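Local coordinates for protein Cyclo(L-tyrosyl-L-tyrosyl) synthase (PDB 2X9Q) that probably joins two tyrosines delivered by tyrosyl-tRNA into cyclo(L-Tyr-L-Tyr), an intermediate on the way to mycocyclosin, without using ATP, at residues T153-L158 / L165-M170. Residues are numbered along the deposited sequence; the frame is centred on the assembly and turned at random.
Sequences TTVNEL and LCVRPM
V155 meets the start of strand 165-169 with both of its methyl groups. CG2 lies 3.8 Å from L165 CG, while CG1 rests on the backbone 3.6 Å from L165 O. With CG1 anti to the backbone N (chi1 166°), CG1 is the methyl turned to the carbonyl oxygen and CG2 the one turned to the leucine side chain. A branched valine suits this place: its two methyls, branching at CB, can touch the strand backbone and a side chain at once. L165 turns toward the helix, and its CD2 branch packs against V155 CG2 (4.0 Å) and L158 CB (4.1 Å). V155 and L165, both buried, form the tight part of the contact, with L158 at its partly exposed margin. V155 also touches F115 of the neighbouring strand 112-117.

Further along, the packing thins: V155 CG2 comes no nearer to V167 CG1 than 4.3 Å. On the solvent side the helix carries N156 and E157, polar residues fit for water, and E157 makes a salt bridge to R100. C166 points away, as strand alternation requires. The axis of segment 153-158 runs nearly antiparallel to that of 165-169 (164°), 8.4 Å away at closest approach. This is a helix packed on the edge strand of an alpha/beta sheet, the parallel beta-alpha-beta crossover from strand 112-117 to 165-169 in a Rossmann-like fold related to class I aminoacyl-tRNA synthetases.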
ATOM      1  N   THR A 153      -0.526  17.227   9.250  1.00 28.02           N
ATOM      2  CA  THR A 153      -0.752  18.635   8.900  1.00 30.06           C
ATOM      3  C   THR A 153      -1.658  18.688   7.672  1.00 31.01           C
ATOM      4  O   THR A 153      -2.616  19.462   7.621  1.00 30.58           O
ATOM      5  CB  THR A 153       0.606  19.316   8.608  1.00 30.62           C
ATOM      6  OG1 THR A 153       1.411  19.225   9.795  1.00 32.12           O
ATOM      7  CG2 THR A 153       0.451  20.877   8.120  1.00 33.42           C
ATOM      8  N   THR A 154      -1.331  17.879   6.660  1.00 29.57           N
ATOM      9  CA  THR A 154      -2.184  17.777   5.470  1.00 28.52           C
ATOM     10  C   THR A 154      -3.681  17.588   5.793  1.00 27.68           C
ATOM     11  O   THR A 154      -4.555  18.302   5.275  1.00 27.98           O
ATOM     12  CB  THR A 154      -1.673  16.668   4.528  1.00 27.57           C
ATOM     13  OG1 THR A 154      -0.306  16.945   4.169  1.00 22.91           O
ATOM     14  CG2 THR A 154      -2.560  16.675   3.259  1.00 27.11           C
ATOM     15  N   VAL A 155      -3.965  16.650   6.661  1.00 27.69           N
ATOM     16  CA  VAL A 155      -5.347  16.228   6.938  1.00 28.47           C
ATOM     17  C   VAL A 155      -6.058  17.318   7.751  1.00 31.36           C
ATOM     18  O   VAL A 155      -7.255  17.567   7.562  1.00 29.14           O
ATOM     19  CB  VAL A 155      -5.389  14.843   7.618  1.00 27.38           C
ATOM     20  CG1 VAL A 155      -6.728  14.516   8.212  1.00 29.54           C
ATOM     21  CG2 VAL A 155      -4.928  13.685   6.611  1.00 23.16           C
ATOM     22  N   ASN A 156      -5.299  17.982   8.638  1.00 32.48           N
ATOM     23  CA  ASN A 156      -5.859  19.039   9.511  1.00 34.68           C
ATOM     24  C   ASN A 156      -6.239  20.219   8.608  1.00 35.82           C
ATOM     25  O   ASN A 156      -7.296  20.806   8.758  1.00 36.30           O
ATOM     26  CB  ASN A 156      -4.805  19.489  10.566  1.00 34.05           C
ATOM     27  CG  ASN A 156      -4.629  18.476  11.687  1.00 37.48           C
ATOM     28  OD1 ASN A 156      -5.398  17.537  11.824  1.00 42.52           O
ATOM     29  ND2 ASN A 156      -3.568  18.640  12.473  1.00 41.55           N
ATOM     30  N   GLU A 157      -5.373  20.492   7.651  1.00 35.06           N
ATOM     31  CA  GLU A 157      -5.583  21.529   6.667  1.00 37.81           C
ATOM     32  C   GLU A 157      -6.754  21.280   5.728  1.00 36.92           C
ATOM     33  O   GLU A 157      -7.566  22.195   5.446  1.00 36.51           O
ATOM     34  CB  GLU A 157      -4.360  21.560   5.806  1.00 38.75           C
ATOM     35  CG  GLU A 157      -4.072  22.834   5.157  1.00 47.03           C
ATOM     36  CD  GLU A 157      -2.591  23.036   5.150  1.00 56.10           C
ATOM     37  OE1 GLU A 157      -2.022  22.852   4.058  1.00 60.58           O
ATOM     38  OE2 GLU A 157      -1.999  23.328   6.241  1.00 60.40           O
ATOM     39  N   LEU A 158      -6.852  20.053   5.209  1.00 35.26           N
ATOM     40  CA  LEU A 158      -7.929  19.734   4.226  1.00 33.01           C
ATOM     41  C   LEU A 158      -9.236  19.357   4.810  1.00 33.12           C
ATOM     42  O   LEU A 158     -10.255  19.532   4.154  1.00 32.93           O
ATOM     43  CB  LEU A 158      -7.486  18.610   3.240  1.00 32.29           C
ATOM     44  CG  LEU A 158      -6.306  18.992   2.372  1.00 29.07           C
ATOM     45  CD1 LEU A 158      -5.860  17.774   1.474  1.00 26.98           C
ATOM     46  CD2 LEU A 158      -6.662  20.209   1.508  1.00 32.90           C
ATOM     47  N   LEU A 165     -11.546  12.324   5.529  1.00 30.96           N
ATOM     48  CA  LEU A 165     -10.134  12.077   5.333  1.00 30.47           C
ATOM     49  C   LEU A 165      -9.459  11.860   6.675  1.00 31.06           C
ATOM     50  O   LEU A 165      -9.698  12.660   7.626  1.00 29.66           O
ATOM     51  CB  LEU A 165      -9.577  13.281   4.620  1.00 29.43           C
ATOM     52  CG  LEU A 165      -8.093  13.291   4.520  1.00 31.01           C
ATOM     53  CD1 LEU A 165      -7.682  12.180   3.487  1.00 28.23           C
ATOM     54  CD2 LEU A 165      -7.817  14.641   3.989  1.00 23.98           C
ATOM     55  N   CYS A 166      -8.724  10.726   6.801  1.00 28.73           N
ATOM     56  CA  CYS A 166      -8.129  10.270   8.063  1.00 28.98           C
ATOM     57  C   CYS A 166      -6.685   9.810   7.775  1.00 26.85           C
ATOM     58  O   CYS A 166      -6.352   9.497   6.618  1.00 22.73           O
ATOM     59  CB  CYS A 166      -8.922   9.081   8.587  1.00 30.58           C
ATOM     60  SG  CYS A 166     -10.619   9.535   9.231  1.00 52.11           S
ATOM     61  N   VAL A 167      -5.814   9.800   8.789  1.00 26.39           N
ATOM     62  CA  VAL A 167      -4.457   9.264   8.649  1.00 24.62           C
ATOM     63  C   VAL A 167      -4.315   8.264   9.757  1.00 26.49           C
ATOM     64  O   VAL A 167      -4.834   8.467  10.849  1.00 24.55           O
ATOM     65  CB  VAL A 167      -3.324  10.308   8.771  1.00 26.49           C
ATOM     66  CG1 VAL A 167      -3.553  11.354   9.915  1.00 26.94           C
ATOM     67  CG2 VAL A 167      -1.891   9.575   8.919  1.00 23.91           C
ATOM     68  N   ARG A 168      -3.640   7.150   9.501  1.00 25.58           N
ATOM     69  CA  ARG A 168      -3.269   6.337  10.654  1.00 26.75           C
ATOM     70  C   ARG A 168      -2.073   5.469  10.318  1.00 23.43           C
ATOM     71  O   ARG A 168      -1.815   5.250   9.162  1.00 21.44           O
ATOM     72  CB  ARG A 168      -4.405   5.468  11.120  1.00 28.85           C
ATOM     73  CG  ARG A 168      -4.645   4.281  10.257  1.00 33.43           C
ATOM     74  CD  ARG A 168      -6.042   3.647  10.627  1.00 37.46           C
ATOM     75  NE  ARG A 168      -7.108   4.348   9.909  1.00 37.48           N
ATOM     76  CZ  ARG A 168      -8.423   4.243  10.181  1.00 38.60           C
ATOM     77  NH1 ARG A 168      -8.870   3.472  11.153  1.00 35.11           N
ATOM     78  NH2 ARG A 168      -9.295   4.925   9.474  1.00 36.84           N
ATOM     79  N   PRO A 169      -1.370   4.990  11.353  1.00 23.29           N
ATOM     80  CA  PRO A 169      -0.229   4.131  11.056  1.00 21.63           C
ATOM     81  C   PRO A 169      -0.664   2.711  10.706  1.00 20.90           C
ATOM     82  O   PRO A 169      -1.667   2.201  11.238  1.00 19.18           O
ATOM     83  CB  PRO A 169       0.559   4.124  12.384  1.00 20.65           C
ATOM     84  CG  PRO A 169      -0.510   4.325  13.476  1.00 21.33           C
ATOM     85  CD  PRO A 169      -1.658   5.102  12.812  1.00 22.84           C
HETATM   86  N   MSE A 170       0.141   2.024   9.886  1.00 19.65           N
HETATM   87  CA  MSE A 170      -0.132   0.661   9.556  1.00 19.75           C
HETATM   88  C   MSE A 170      -0.246  -0.236  10.824  1.00 21.92           C
HETATM   89  O   MSE A 170      -1.101  -1.195  10.875  1.00 21.42           O
HETATM   90  CB  MSE A 170       1.004   0.119   8.566  1.00 19.67           C
HETATM   91  CG  MSE A 170       0.712  -1.403   8.080  1.00 21.70           C
HETATM   92 SE   MSE A 170      -0.954  -1.362   6.966  1.00 28.93          SE
HETATM   93  CE  MSE A 170      -0.186  -0.465   5.423  1.00 26.81           C
TER